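Long-range contacts in gingipain R2 Pro-Domain (Porphyromonas gingivalis, PDB 4IEF), which is the N-terminal pro-domain of an arginine-specific cysteine protease and probably keeps the zymogen inactive and assists its folding: residues A[35-40]-A[48-53]; A[63-68]-A[99-104]. All blocks are in the same frame, centred on the assembly; numbering follows the deposited sequence.

Interaction 1 of 2, residues A[35-40]-A[48-53]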
ATOM      1  N   LEU A  35      14.000 -11.252 -22.595  1.00 28.93           N
ATOM      2  CA  LEU A  35      15.292 -10.606 -22.340  1.00 28.29           C
ATOM      3  C   LEU A  35      15.615  -9.617 -23.469  1.00 34.12           C
ATOM      4  O   LEU A  35      15.661 -10.001 -24.634  1.00 34.81           O
ATOM      5  CB  LEU A  35      16.436 -11.620 -22.165  1.00 27.94           C
ATOM      6  CG  LEU A  35      17.850 -11.019 -22.023  1.00 30.66           C
ATOM      7  CD1 LEU A  35      18.065 -10.406 -20.640  1.00 28.54           C
ATOM      8  CD2 LEU A  35      18.908 -12.058 -22.323  1.00 31.62           C
ATOM      9  N   GLN A  36      15.796  -8.339 -23.112  1.00 31.43           N
ATOM     10  CA  GLN A  36      16.113  -7.262 -24.062  1.00 31.53           C
ATOM     11  C   GLN A  36      17.336  -6.477 -23.598  1.00 33.22           C
ATOM     12  O   GLN A  36      17.660  -6.482 -22.409  1.00 32.31           O
ATOM     13  CB  GLN A  36      14.915  -6.296 -24.254  1.00 32.89           C
ATOM     14  CG  GLN A  36      13.581  -6.983 -24.565  1.00 53.41           C
ATOM     15  CD  GLN A  36      12.834  -6.448 -25.759  1.00 80.04           C
ATOM     16  OE1 GLN A  36      11.689  -6.009 -25.639  1.00 78.30           O
ATOM     17  NE2 GLN A  36      13.417  -6.578 -26.949  1.00 73.58           N
ATOM     18  N   PHE A  37      17.994  -5.783 -24.537  1.00 28.16           N
ATOM     19  CA  PHE A  37      19.166  -4.959 -24.261  1.00 27.50           C
ATOM     20  C   PHE A  37      18.947  -3.575 -24.851  1.00 33.10           C
ATOM     21  O   PHE A  37      18.598  -3.451 -26.026  1.00 34.60           O
ATOM     22  CB  PHE A  37      20.448  -5.613 -24.814  1.00 29.45           C
ATOM     23  CG  PHE A  37      20.806  -6.924 -24.159  1.00 30.96           C
ATOM     24  CD1 PHE A  37      20.402  -8.136 -24.717  1.00 34.94           C
ATOM     25  CD2 PHE A  37      21.547  -6.952 -22.983  1.00 31.98           C
ATOM     26  CE1 PHE A  37      20.731  -9.352 -24.104  1.00 35.58           C
ATOM     27  CE2 PHE A  37      21.870  -8.163 -22.370  1.00 34.87           C
ATOM     28  CZ  PHE A  37      21.455  -9.357 -22.932  1.00 33.89           C
ATOM     29  N   THR A  38      19.097  -2.541 -24.018  1.00 29.30           N
ATOM     30  CA  THR A  38      18.938  -1.136 -24.407  1.00 28.52           C
ATOM     31  C   THR A  38      20.331  -0.497 -24.470  1.00 31.25           C
ATOM     32  O   THR A  38      21.072  -0.516 -23.484  1.00 30.71           O
ATOM     33  CB  THR A  38      17.988  -0.416 -23.423  1.00 37.44           C
ATOM     34  OG1 THR A  38      16.772  -1.157 -23.319  1.00 44.18           O
ATOM     35  CG2 THR A  38      17.677   1.019 -23.835  1.00 35.80           C
ATOM     36  N   GLY A  39      20.673   0.036 -25.634  1.00 27.69           N
ATOM     37  CA  GLY A  39      21.944   0.710 -25.864  1.00 27.11           C
ATOM     38  C   GLY A  39      21.982   2.071 -25.195  1.00 29.99           C
ATOM     39  O   GLY A  39      21.076   2.886 -25.390  1.00 28.58           O
ATOM     40  N   VAL A  40      23.014   2.315 -24.379  1.00 25.97           N
ATOM     41  CA  VAL A  40      23.192   3.586 -23.673  1.00 24.86           C
ATOM     42  C   VAL A  40      24.610   4.136 -23.938  1.00 28.94           C
ATOM     43  O   VAL A  40      25.547   3.371 -24.173  1.00 28.03           O
ATOM     44  CB  VAL A  40      22.887   3.512 -22.145  1.00 28.23           C
ATOM     45  CG1 VAL A  40      21.414   3.228 -21.869  1.00 27.41           C
ATOM     46  CG2 VAL A  40      23.774   2.502 -21.433  1.00 28.25           C
ATOM     47  N   GLN A  48      25.175  -1.927 -22.902  1.00 30.36           N
ATOM     48  CA  GLN A  48      23.829  -2.495 -22.907  1.00 30.03           C
ATOM     49  C   GLN A  48      23.208  -2.563 -21.521  1.00 33.30           C
ATOM     50  O   GLN A  48      23.842  -3.034 -20.575  1.00 33.51           O
ATOM     51  CB  GLN A  48      23.839  -3.907 -23.533  1.00 31.71           C
ATOM     52  CG  GLN A  48      24.339  -3.974 -24.984  1.00 29.37           C
ATOM     53  CD  GLN A  48      23.553  -3.119 -25.952  1.00 40.33           C
ATOM     54  OE1 GLN A  48      22.320  -3.072 -25.926  1.00 35.24           O
ATOM     55  NE2 GLN A  48      24.252  -2.420 -26.836  1.00 31.56           N
ATOM     56  N   VAL A  49      21.955  -2.091 -21.413  1.00 29.22           N
ATOM     57  CA  VAL A  49      21.165  -2.164 -20.187  1.00 28.38           C
ATOM     58  C   VAL A  49      20.229  -3.378 -20.364  1.00 32.19           C
ATOM     59  O   VAL A  49      19.304  -3.318 -21.179  1.00 31.62           O
ATOM     60  CB  VAL A  49      20.397  -0.858 -19.820  1.00 31.46           C
ATOM     61  CG1 VAL A  49      19.475  -1.073 -18.619  1.00 30.11           C
ATOM     62  CG2 VAL A  49      21.352   0.292 -19.551  1.00 31.19           C
ATOM     63  N   PRO A  50      20.480  -4.497 -19.659  1.00 29.11           N
ATOM     64  CA  PRO A  50      19.599  -5.665 -19.816  1.00 29.42           C
ATOM     65  C   PRO A  50      18.276  -5.495 -19.069  1.00 31.41           C
ATOM     66  O   PRO A  50      18.246  -4.902 -17.995  1.00 28.51           O
ATOM     67  CB  PRO A  50      20.422  -6.822 -19.229  1.00 31.13           C
ATOM     68  CG  PRO A  50      21.750  -6.230 -18.815  1.00 35.14           C
ATOM     69  CD  PRO A  50      21.546  -4.763 -18.674  1.00 30.31           C
ATOM     70  N   THR A  51      17.179  -6.000 -19.665  1.00 28.17           N
ATOM     71  CA  THR A  51      15.831  -5.990 -19.088  1.00 27.40           C
ATOM     72  C   THR A  51      15.130  -7.300 -19.393  1.00 31.13           C
ATOM     73  O   THR A  51      15.310  -7.846 -20.479  1.00 31.84           O
ATOM     74  CB  THR A  51      14.972  -4.805 -19.597  1.00 33.45           C
ATOM     75  OG1 THR A  51      15.011  -4.744 -21.020  1.00 35.93           O
ATOM     76  CG2 THR A  51      15.367  -3.470 -18.987  1.00 30.36           C
ATOM     77  N   PHE A  52      14.330  -7.807 -18.440  1.00 25.64           N
ATOM     78  CA  PHE A  52      13.521  -9.011 -18.618  1.00 24.94           C
ATOM     79  C   PHE A  52      12.276  -8.895 -17.745  1.00 30.54           C
ATOM     80  O   PHE A  52      12.274  -8.116 -16.788  1.00 30.27           O
ATOM     81  CB  PHE A  52      14.311 -10.317 -18.352  1.00 25.85           C
ATOM     82  CG  PHE A  52      14.868 -10.552 -16.962  1.00 25.44           C
ATOM     83  CD1 PHE A  52      14.082 -11.123 -15.963  1.00 25.78           C
ATOM     84  CD2 PHE A  52      16.206 -10.295 -16.680  1.00 26.07           C
ATOM     85  CE1 PHE A  52      14.607 -11.377 -14.690  1.00 25.58           C
ATOM     86  CE2 PHE A  52      16.730 -10.547 -15.402  1.00 27.60           C
ATOM     87  CZ  PHE A  52      15.923 -11.074 -14.414  1.00 24.45           C
ATOM     88  N   THR A  53      11.212  -9.646 -18.085  1.00 28.70           N
ATOM     89  CA  THR A  53       9.941  -9.641 -17.347  1.00 28.83           C
ATOM     90  C   THR A  53      10.187  -9.932 -15.853  1.00 30.60           C
ATOM     91  O   THR A  53      10.833 -10.930 -15.507  1.00 30.08           O
ATOM     92  CB  THR A  53       8.942 -10.633 -17.960  1.00 34.24           C
ATOM     93  OG1 THR A  53       9.001 -10.543 -19.385  1.00 35.44           O
ATOM     94  CG2 THR A  53       7.517 -10.390 -17.485  1.00 29.70           C
TER
HETATM   95  O   HOH W   1      20.575  -2.609 -28.070  1.00 44.23           O

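Interaction 2 of 2, residues A[63-68]-A[99-104]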
ATOM      1  N   THR A  63      28.911  -1.122 -10.659  1.00 28.58           N
ATOM      2  CA  THR A  63      28.996  -2.560 -10.956  1.00 28.60           C
ATOM      3  C   THR A  63      28.025  -2.869 -12.118  1.00 32.96           C
ATOM      4  O   THR A  63      27.081  -2.095 -12.323  1.00 31.89           O
ATOM      5  CB  THR A  63      28.719  -3.431  -9.708  1.00 37.62           C
ATOM      6  OG1 THR A  63      27.326  -3.424  -9.389  1.00 39.23           O
ATOM      7  CG2 THR A  63      29.587  -3.058  -8.497  1.00 34.57           C
ATOM      8  N   PRO A  64      28.191  -3.982 -12.872  1.00 30.46           N
ATOM      9  CA  PRO A  64      27.297  -4.217 -14.024  1.00 30.09           C
ATOM     10  C   PRO A  64      25.809  -4.305 -13.672  1.00 32.15           C
ATOM     11  O   PRO A  64      25.467  -4.872 -12.639  1.00 31.48           O
ATOM     12  CB  PRO A  64      27.804  -5.542 -14.604  1.00 32.74           C
ATOM     13  CG  PRO A  64      29.223  -5.642 -14.152  1.00 38.14           C
ATOM     14  CD  PRO A  64      29.253  -5.011 -12.797  1.00 33.10           C
ATOM     15  N   ILE A  65      24.932  -3.716 -14.528  1.00 28.01           N
ATOM     16  CA  ILE A  65      23.470  -3.790 -14.362  1.00 26.66           C
ATOM     17  C   ILE A  65      23.084  -5.219 -14.696  1.00 30.97           C
ATOM     18  O   ILE A  65      23.132  -5.626 -15.855  1.00 29.21           O
ATOM     19  CB  ILE A  65      22.675  -2.750 -15.205  1.00 28.75           C
ATOM     20  CG1 ILE A  65      23.013  -1.308 -14.766  1.00 27.51           C
ATOM     21  CG2 ILE A  65      21.140  -3.019 -15.135  1.00 28.61           C
ATOM     22  CD1 ILE A  65      22.580  -0.216 -15.723  1.00 22.87           C
ATOM     23  N   LEU A  66      22.810  -6.006 -13.662  1.00 29.69           N
ATOM     24  CA  LEU A  66      22.455  -7.404 -13.828  1.00 29.39           C
ATOM     25  C   LEU A  66      21.162  -7.661 -13.056  1.00 31.38           C
ATOM     26  O   LEU A  66      21.201  -8.055 -11.882  1.00 29.99           O
ATOM     27  CB  LEU A  66      23.620  -8.313 -13.393  1.00 30.03           C
ATOM     28  CG  LEU A  66      24.941  -8.104 -14.183  1.00 35.11           C
ATOM     29  CD1 LEU A  66      26.146  -8.587 -13.405  1.00 35.80           C
ATOM     30  CD2 LEU A  66      24.863  -8.701 -15.594  1.00 36.81           C
ATOM     31  N   PRO A  67      20.003  -7.382 -13.717  1.00 26.17           N
ATOM     32  CA  PRO A  67      18.702  -7.524 -13.042  1.00 25.18           C
ATOM     33  C   PRO A  67      18.446  -8.892 -12.439  1.00 29.47           C
ATOM     34  O   PRO A  67      18.919  -9.906 -12.947  1.00 30.49           O
ATOM     35  CB  PRO A  67      17.687  -7.232 -14.150  1.00 26.76           C
ATOM     36  CG  PRO A  67      18.415  -6.382 -15.101  1.00 30.74           C
ATOM     37  CD  PRO A  67      19.827  -6.875 -15.093  1.00 26.96           C
ATOM     38  N   ILE A  68      17.695  -8.894 -11.331  1.00 25.80           N
ATOM     39  CA  ILE A  68      17.318 -10.088 -10.589  1.00 26.15           C
ATOM     40  C   ILE A  68      15.788 -10.239 -10.562  1.00 30.02           C
ATOM     41  O   ILE A  68      15.058  -9.280 -10.823  1.00 28.95           O
ATOM     42  CB  ILE A  68      17.905 -10.067  -9.139  1.00 28.85           C
ATOM     43  CG1 ILE A  68      17.262  -8.970  -8.252  1.00 28.21           C
ATOM     44  CG2 ILE A  68      19.458 -10.015  -9.135  1.00 29.04           C
ATOM     45  CD1 ILE A  68      17.240  -9.314  -6.745  1.00 32.32           C
ATOM     46  N   ALA A  99      26.290  -2.096 -19.261  1.00 29.29           N
ATOM     47  CA  ALA A  99      26.290  -0.771 -18.647  1.00 27.80           C
ATOM     48  C   ALA A  99      26.471  -0.840 -17.123  1.00 31.88           C
ATOM     49  O   ALA A  99      25.938  -1.755 -16.489  1.00 29.95           O
ATOM     50  CB  ALA A  99      24.998  -0.049 -18.984  1.00 27.73           C
ATOM     51  N   PRO A 100      27.212   0.119 -16.515  1.00 29.83           N
ATOM     52  CA  PRO A 100      27.379   0.094 -15.057  1.00 29.43           C
ATOM     53  C   PRO A 100      26.161   0.690 -14.353  1.00 32.20           C
ATOM     54  O   PRO A 100      25.491   1.575 -14.893  1.00 31.59           O
ATOM     55  CB  PRO A 100      28.638   0.933 -14.841  1.00 31.62           C
ATOM     56  CG  PRO A 100      28.634   1.899 -15.967  1.00 35.82           C
ATOM     57  CD  PRO A 100      27.898   1.281 -17.117  1.00 31.50           C
ATOM     58  N   SER A 101      25.862   0.197 -13.151  1.00 27.72           N
ATOM     59  CA  SER A 101      24.711   0.681 -12.399  1.00 26.86           C
ATOM     60  C   SER A 101      24.912   2.103 -11.891  1.00 31.46           C
ATOM     61  O   SER A 101      26.016   2.479 -11.498  1.00 31.29           O
ATOM     62  CB  SER A 101      24.398  -0.247 -11.236  1.00 27.88           C
ATOM     63  OG  SER A 101      23.225   0.168 -10.557  1.00 34.83           O
ATOM     64  N   LYS A 102      23.832   2.890 -11.927  1.00 28.00           N
ATOM     65  CA  LYS A 102      23.789   4.258 -11.413  1.00 27.70           C
ATOM     66  C   LYS A 102      23.481   4.227  -9.908  1.00 31.35           C
ATOM     67  O   LYS A 102      23.566   5.255  -9.232  1.00 30.85           O
ATOM     68  CB  LYS A 102      22.722   5.082 -12.157  1.00 28.31           C
ATOM     69  CG  LYS A 102      23.081   5.426 -13.590  1.00 32.20           C
ATOM     70  CD  LYS A 102      22.031   6.345 -14.192  1.00 25.77           C
ATOM     71  CE  LYS A 102      22.280   6.562 -15.661  1.00 24.83           C
ATOM     72  NZ  LYS A 102      21.327   7.542 -16.247  1.00 25.22           N
ATOM     73  N   GLY A 103      23.133   3.040  -9.414  1.00 28.00           N
ATOM     74  CA  GLY A 103      22.783   2.807  -8.019  1.00 28.37           C
ATOM     75  C   GLY A 103      21.405   3.341  -7.703  1.00 33.11           C
ATOM     76  O   GLY A 103      20.584   3.537  -8.609  1.00 31.92           O
ATOM     77  N   VAL A 104      21.141   3.578  -6.411  1.00 30.51           N
ATOM     78  CA  VAL A 104      19.871   4.136  -5.960  1.00 30.10           C
ATOM     79  C   VAL A 104      19.885   5.626  -6.305  1.00 36.20           C
ATOM     80  O   VAL A 104      20.770   6.360  -5.854  1.00 37.93           O
ATOM     81  CB  VAL A 104      19.584   3.868  -4.454  1.00 33.20           C
ATOM     82  CG1 VAL A 104      18.295   4.555  -4.006  1.00 32.22           C
ATOM     83  CG2 VAL A 104      19.518   2.369  -4.163  1.00 33.07           C
TER

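Interaction 1 of 2, residues A[35-40]-A[48-53]
With chi1 of -65° in Phe37 and a like first torsion in Gln48, each side chain stands with CG opposite its own carbonyl carbon, and a second bend at chi2 of Gln48 (-58°) folds its amide back over the neighbouring strand. The two belong to a beta hairpin of strands 36-42 and 45-51, which forms a two-stranded antiparallel sheet. Phe37, Gln48 and Pro50 share one face. Gln48 crosses Phe37 at about a right angle, ring and amide planes 70° apart, and its OE1 comes 3.3 Å from Phe37 CB. Farther along the ring, Phe37 CE2 packs against Pro50 CB at 3.7 Å. Lys93 adds a cation-pi contact to this ring, while Leu35 and Pro50 rest on Leu154 of strand 144-157, so the hairpin lies against the larger sheet.

Gln36 with Thr51 and Thr38 with Val49 are the hydrogen-bonded pairs, each closed by two backbone bonds. Gln36 N reaches Thr51 O at 2.7 Å, and Thr38 and Val49 exchange bonds in the same way. Pro50, which has no N-H to give, falls at a non-hydrogen-bonded pair, where its CA-H faces Gln36 O instead. On the opposite face Val49 CG2 meets both methyls of Val40, and Thr38 and Val49 also pack on apolar side chains of the other chain. A water joins the strands at the edge, donating to Gln48 OE1 at 2.8 Å and to Phe37 O at 3.0 Å.

Interaction 2 of 2, residues A[63-68]-A[99-104]
Thr63 opens the contact through its carbonyl: Thr63 O accepts from Ser101 N at 2.7 Å, and Ser101 CB lies against the same oxygen at 3.4 Å. The hydroxyl of Thr63 is turned to Glu60 O instead. Pro64 comes next and meets Pro100 in a single backbone bridge, CA to CA 4.4 Å, with CB of both prolines directed away from the partner segment; the Pro64 side chain packs on Tyr122 and Tyr156 and that of Pro100 on Tyr118. At Ile65 the second bond closes: Ile65 N donates to Ala99 O at 3.0 Å. The side chain follows the same way, because chi1 of -63° sets CG1 beside the backbone N and hence beside that acceptor. CG1 passes 3.5 Å from Ser101 CA, and CD1 reaches on to Pro100 O at 3.5 Å and to the methyl of Ala99. Ile65 and Ala99 also both touch Val49 of the hairpin strand 45-51. Beyond Ile65 the segment turns from its partner, and Leu66 packs on Leu154 and Tyr156.

Opposite, Ser101 OG accepts from Gly103 N at 3.1 Å, an ST turn, and is also bonded to Ser59 O. Two irregular loops are thus joined by a short beta-like bridge: with Pro64 and Pro100 paired there, the N-H groups of Ile65 and Ser101, the residue after each proline, make the bonds, and the aliphatic chain of Ile65 covers the buried polar backbone.

How the interactions relate
Interactions 1 and 2 lie on the same side of the chain's centre, their centres about 11 Å apart, and touch directly. Interaction 1 is partly buried, with one face against the large sheet and Gln36 and Gly39 exposed; interaction 2, between two loops, is buried except at Thr63, which is partly exposed. The 48-51 strand links them: Gln48 O probably accepts from Ala99 N at 2.9 Å, and Pro50 packs against Ile65 and Pro67. Both rely on backbone hydrogen bonds, but the hairpin repeats them along regular strands and adds an aromatic side chain and a water, whereas 63-68 and 99-104 share one bridge, with mainly aliphatic packing around it.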